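PatF (Prochloron didemni, PDB 4BG2) is a protein of the patellamide (cyanobactin) pathway related to prenyltransferases, and probably acts, if at all, as a peptide-modifying transferase. Local coordinates at residues 166-178 / 183-195. Residues are numbered along the deposited sequence; the frame is centred on the assembly and turned at random.
Sequences TRVLLRDTMVIGF and DGRSRVDLGPCAP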
loop_
_atom_site.group_PDB
_atom_site.type_symbol
_atom_site.label_atom_id
_atom_site.label_comp_id
_atom_site.label_asym_id
_atom_site.label_seq_id
_atom_site.Cartn_x
_atom_site.Cartn_y
_atom_site.Cartn_z
ATOM N N THR A 166 -14.861 9.688 12.654
ATOM C CA THR A 166 -15.025 8.357 13.219
ATOM C C THR A 166 -15.985 7.524 12.391
ATOM O O THR A 166 -15.705 6.362 12.092
ATOM C CB THR A 166 -15.501 8.420 14.680
ATOM O OG1 THR A 166 -14.525 9.123 15.449
ATOM C CG2 THR A 166 -15.687 7.015 15.279
ATOM N N ARG A 167 -17.101 8.129 11.993
ATOM C CA ARG A 167 -18.085 7.446 11.144
ATOM C C ARG A 167 -17.522 7.102 9.768
ATOM O O ARG A 167 -17.776 6.024 9.255
ATOM C CB ARG A 167 -19.372 8.286 11.000
ATOM C CG ARG A 167 -20.107 8.493 12.324
ATOM C CD ARG A 167 -20.640 7.185 12.917
ATOM N NE ARG A 167 -21.678 6.598 12.062
ATOM C CZ ARG A 167 -22.022 5.310 12.041
ATOM N NH1 ARG A 167 -21.409 4.424 12.830
ATOM N NH2 ARG A 167 -22.980 4.904 11.210
ATOM N N VAL A 168 -16.770 8.019 9.169
ATOM C CA VAL A 168 -16.093 7.713 7.911
ATOM C C VAL A 168 -15.197 6.487 8.083
ATOM O O VAL A 168 -15.203 5.578 7.248
ATOM C CB VAL A 168 -15.254 8.901 7.391
ATOM C CG1 VAL A 168 -14.449 8.488 6.183
ATOM C CG2 VAL A 168 -16.149 10.109 7.050
ATOM N N LEU A 169 -14.416 6.468 9.154
ATOM C CA LEU A 169 -13.494 5.345 9.402
ATOM C C LEU A 169 -14.256 4.052 9.713
ATOM O O LEU A 169 -13.897 2.986 9.231
ATOM C CB LEU A 169 -12.531 5.682 10.550
ATOM C CG LEU A 169 -11.666 6.905 10.308
ATOM C CD1 LEU A 169 -10.761 7.200 11.483
ATOM C CD2 LEU A 169 -10.847 6.753 9.032
ATOM N N LEU A 170 -15.305 4.144 10.523
ATOM C CA LEU A 170 -16.054 2.942 10.913
ATOM C C LEU A 170 -16.826 2.338 9.731
ATOM O O LEU A 170 -16.976 1.119 9.654
ATOM C CB LEU A 170 -17.023 3.248 12.061
ATOM C CG LEU A 170 -16.467 3.379 13.484
ATOM C CD1 LEU A 170 -17.586 3.737 14.456
ATOM C CD2 LEU A 170 -15.776 2.093 13.916
ATOM N N ARG A 171 -17.303 3.183 8.811
ATOM C CA ARG A 171 -18.181 2.739 7.728
ATOM C C ARG A 171 -17.481 2.495 6.382
ATOM O O ARG A 171 -17.843 1.559 5.685
ATOM C CB ARG A 171 -19.313 3.745 7.504
ATOM C CG ARG A 171 -20.270 3.952 8.680
ATOM C CD ARG A 171 -20.971 2.681 9.138
ATOM N NE ARG A 171 -21.527 1.903 8.023
ATOM C CZ ARG A 171 -22.064 0.684 8.139
ATOM N NH1 ARG A 171 -22.141 0.081 9.320
ATOM N NH2 ARG A 171 -22.531 0.061 7.066
ATOM N N ASP A 172 -16.487 3.308 6.012
ATOM C CA ASP A 172 -15.888 3.230 4.662
ATOM C C ASP A 172 -14.464 2.648 4.582
ATOM O O ASP A 172 -13.885 2.580 3.491
ATOM C CB ASP A 172 -15.924 4.611 4.006
ATOM C CG ASP A 172 -17.356 5.062 3.653
ATOM O OD1 ASP A 172 -18.314 4.240 3.732
ATOM O OD2 ASP A 172 -17.518 6.243 3.287
ATOM N N THR A 173 -13.908 2.218 5.719
ATOM C CA THR A 173 -12.564 1.614 5.736
ATOM C C THR A 173 -12.599 0.366 4.884
ATOM O O THR A 173 -13.357 -0.561 5.138
ATOM C CB THR A 173 -12.072 1.325 7.174
ATOM O OG1 THR A 173 -11.785 2.563 7.810
ATOM C CG2 THR A 173 -10.796 0.487 7.198
HETATM N N MSE A 174 -11.782 0.364 3.840
HETATM C CA MSE A 174 -11.683 -0.781 2.941
HETATM C C MSE A 174 -10.305 -1.417 2.977
HETATM O O MSE A 174 -10.138 -2.524 2.522
HETATM C CB MSE A 174 -11.979 -0.301 1.527
HETATM C CG MSE A 174 -12.822 -1.279 0.728
HETATM SE SE MSE A 174 -13.176 -0.392 -1.023
HETATM C CE MSE A 174 -11.388 -0.730 -1.786
ATOM N N VAL A 175 -9.319 -0.703 3.492
ATOM C CA VAL A 175 -7.976 -1.232 3.654
ATOM C C VAL A 175 -7.480 -0.842 5.050
ATOM O O VAL A 175 -7.697 0.276 5.512
ATOM C CB VAL A 175 -6.968 -0.649 2.615
ATOM C CG1 VAL A 175 -5.685 -1.452 2.620
ATOM C CG2 VAL A 175 -7.531 -0.611 1.211
ATOM N N ILE A 176 -6.765 -1.754 5.692
ATOM C CA ILE A 176 -6.062 -1.468 6.935
ATOM C C ILE A 176 -4.581 -1.797 6.756
ATOM O O ILE A 176 -4.223 -2.894 6.340
ATOM C CB ILE A 176 -6.645 -2.276 8.103
ATOM C CG1 ILE A 176 -8.122 -1.931 8.288
ATOM C CG2 ILE A 176 -5.857 -1.998 9.378
ATOM C CD1 ILE A 176 -8.886 -2.963 9.101
ATOM N N GLY A 177 -3.727 -0.812 7.040
ATOM C CA GLY A 177 -2.278 -0.936 6.924
ATOM C C GLY A 177 -1.619 -1.119 8.282
ATOM O O GLY A 177 -2.020 -0.501 9.262
ATOM N N PHE A 178 -0.628 -2.004 8.330
ATOM C CA PHE A 178 0.202 -2.178 9.513
ATOM C C PHE A 178 1.627 -2.021 9.046
ATOM O O PHE A 178 2.071 -2.795 8.198
ATOM C CB PHE A 178 0.012 -3.585 10.082
ATOM C CG PHE A 178 -1.366 -3.839 10.591
ATOM C CD1 PHE A 178 -2.347 -4.347 9.742
ATOM C CD2 PHE A 178 -1.699 -3.588 11.918
ATOM C CE1 PHE A 178 -3.608 -4.613 10.215
ATOM C CE2 PHE A 178 -2.962 -3.861 12.399
ATOM C CZ PHE A 178 -3.924 -4.366 11.544
ATOM N N ASP A 183 13.212 -0.523 13.915
ATOM C CA ASP A 183 13.607 0.003 15.220
ATOM C C ASP A 183 12.558 -0.209 16.309
ATOM O O ASP A 183 12.702 0.315 17.415
ATOM C CB ASP A 183 13.903 1.500 15.115
ATOM C CG ASP A 183 12.702 2.311 14.723
ATOM O OD1 ASP A 183 11.620 1.735 14.412
ATOM O OD2 ASP A 183 12.837 3.559 14.688
ATOM N N GLY A 184 11.497 -0.947 16.016
ATOM C CA GLY A 184 10.481 -1.246 17.022
ATOM C C GLY A 184 9.240 -0.350 16.945
ATOM O O GLY A 184 8.260 -0.623 17.605
ATOM N N ARG A 185 9.249 0.687 16.111
ATOM C CA ARG A 185 8.028 1.475 15.886
ATOM C C ARG A 185 7.051 0.734 14.992
ATOM O O ARG A 185 7.437 0.064 14.041
ATOM C CB ARG A 185 8.342 2.790 15.224
ATOM C CG ARG A 185 8.915 3.830 16.152
ATOM C CD ARG A 185 9.178 5.106 15.362
ATOM N NE ARG A 185 10.208 4.859 14.365
ATOM C CZ ARG A 185 10.091 5.059 13.056
ATOM N NH1 ARG A 185 8.991 5.566 12.523
ATOM N NH2 ARG A 185 11.111 4.749 12.277
ATOM N N SER A 186 5.774 0.879 15.280
ATOM C CA SER A 186 4.738 0.302 14.451
ATOM C C SER A 186 3.623 1.308 14.275
ATOM O O SER A 186 3.458 2.192 15.100
ATOM C CB SER A 186 4.241 -1.014 15.051
ATOM O OG SER A 186 3.526 -0.759 16.265
ATOM N N ARG A 187 2.866 1.179 13.190
ATOM C CA ARG A 187 1.773 2.070 12.897
ATOM C C ARG A 187 0.623 1.292 12.280
ATOM O O ARG A 187 0.820 0.286 11.609
ATOM C CB ARG A 187 2.221 3.193 11.937
ATOM C CG ARG A 187 1.245 4.361 11.815
ATOM C CD ARG A 187 1.685 5.408 10.764
ATOM N NE ARG A 187 1.516 4.854 9.438
ATOM C CZ ARG A 187 2.500 4.403 8.663
ATOM N NH1 ARG A 187 3.775 4.507 9.019
ATOM N NH2 ARG A 187 2.196 3.854 7.500
ATOM N N VAL A 188 -0.576 1.796 12.527
ATOM C CA VAL A 188 -1.792 1.278 11.964
ATOM C C VAL A 188 -2.410 2.429 11.136
ATOM O O VAL A 188 -2.611 3.521 11.645
ATOM C CB VAL A 188 -2.776 0.816 13.069
ATOM C CG1 VAL A 188 -4.047 0.253 12.480
ATOM C CG2 VAL A 188 -2.133 -0.227 13.971
ATOM N N ASP A 189 -2.695 2.143 9.866
ATOM C CA ASP A 189 -3.333 3.064 8.952
ATOM C C ASP A 189 -4.767 2.583 8.688
ATOM O O ASP A 189 -4.967 1.450 8.291
ATOM C CB ASP A 189 -2.559 3.099 7.622
ATOM C CG ASP A 189 -1.389 4.082 7.632
ATOM O OD1 ASP A 189 -1.315 4.955 8.535
ATOM O OD2 ASP A 189 -0.527 3.981 6.737
ATOM N N LEU A 190 -5.757 3.450 8.906
ATOM C CA LEU A 190 -7.144 3.182 8.508
ATOM C C LEU A 190 -7.464 3.854 7.193
ATOM O O LEU A 190 -7.235 5.054 7.031
ATOM C CB LEU A 190 -8.135 3.635 9.575
ATOM C CG LEU A 190 -8.361 2.532 10.610
ATOM C CD1 LEU A 190 -7.369 2.718 11.742
ATOM C CD2 LEU A 190 -9.794 2.487 11.121
ATOM N N GLY A 191 -7.971 3.061 6.251
ATOM C CA GLY A 191 -8.005 3.451 4.845
ATOM C C GLY A 191 -9.400 3.450 4.269
ATOM O O GLY A 191 -9.759 2.541 3.537
ATOM N N PRO A 192 -10.207 4.450 4.630
ATOM C CA PRO A 192 -11.456 4.615 3.927
ATOM C C PRO A 192 -11.231 4.929 2.444
ATOM O O PRO A 192 -10.284 5.643 2.090
ATOM C CB PRO A 192 -12.114 5.800 4.645
ATOM C CG PRO A 192 -10.989 6.555 5.208
ATOM C CD PRO A 192 -10.027 5.480 5.655
ATOM N N CYS A 193 -12.086 4.370 1.600
ATOM C CA CYS A 193 -12.016 4.562 0.157
ATOM C C CYS A 193 -13.375 4.936 -0.425
ATOM O O CYS A 193 -14.409 4.603 0.154
ATOM C CB CYS A 193 -11.550 3.288 -0.515
ATOM S SG CYS A 193 -9.873 2.838 -0.078
ATOM N N ALA A 194 -13.348 5.618 -1.575
ATOM C CA ALA A 194 -14.571 5.937 -2.345
ATOM C C ALA A 194 -14.343 5.696 -3.834
ATOM O O ALA A 194 -13.273 5.991 -4.332
ATOM C CB ALA A 194 -14.977 7.384 -2.106
ATOM N N PRO A 195 -15.363 5.200 -4.558
ATOM C CA PRO A 195 -15.213 4.882 -5.997
ATOM C C PRO A 195 -14.989 6.108 -6.893
ATOM O O PRO A 195 -15.531 7.177 -6.591
ATOM C CB PRO A 195 -16.549 4.219 -6.339
ATOM C CG PRO A 195 -17.532 4.885 -5.428
ATOM C CD PRO A 195 -16.780 5.115 -4.128
#
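Pro192 packs its ring against the last turns of helix 163-172: CD lies 3.7 Å from Leu169 CD2, while CB meets Val168 CG1 at 3.9 Å, the two side chains crossing at about a right angle. At the junction of helix and strand, Thr173 OG1 sits 3.9 Å from Leu190 CD2 and hydrogen-bonds in the carbonyl plane to Leu169 O, at 2.6 Å; chi1 of -71° sets this hydroxyl beside its backbone N, turned back to the helix. A valine in its place would probably leave Leu169 O without this donor and the helix-to-strand turn less firmly fixed. Here the strands are out of step by one residue, a beta bulge in which Gly191 O accepts from both Met174 N and Val175 N on one side of the carbonyl. Antiparallel pairing resumes at Val175 and Gly191, weakly from Gly191 N to Val175 O; Gly177 and Asp189 join by two nearly straight bonds, and Phe178 and Val188 lie side by side, CD2 to CG2 4.0 Å. On the other face, Arg187 grips the Asp189 carboxylate side-on through NE and NH2, and Glu179 and Arg238 extend this charge network. Leu154 of helix 147-157 covers Leu169 and Leu190, and Asp172 receives the backbone N-H groups of Gly205 and Leu208. The whole is a bulged beta hairpin of the closed antiparallel barrel, entered from an outer helix, as in ABBA-type prenyltransferases.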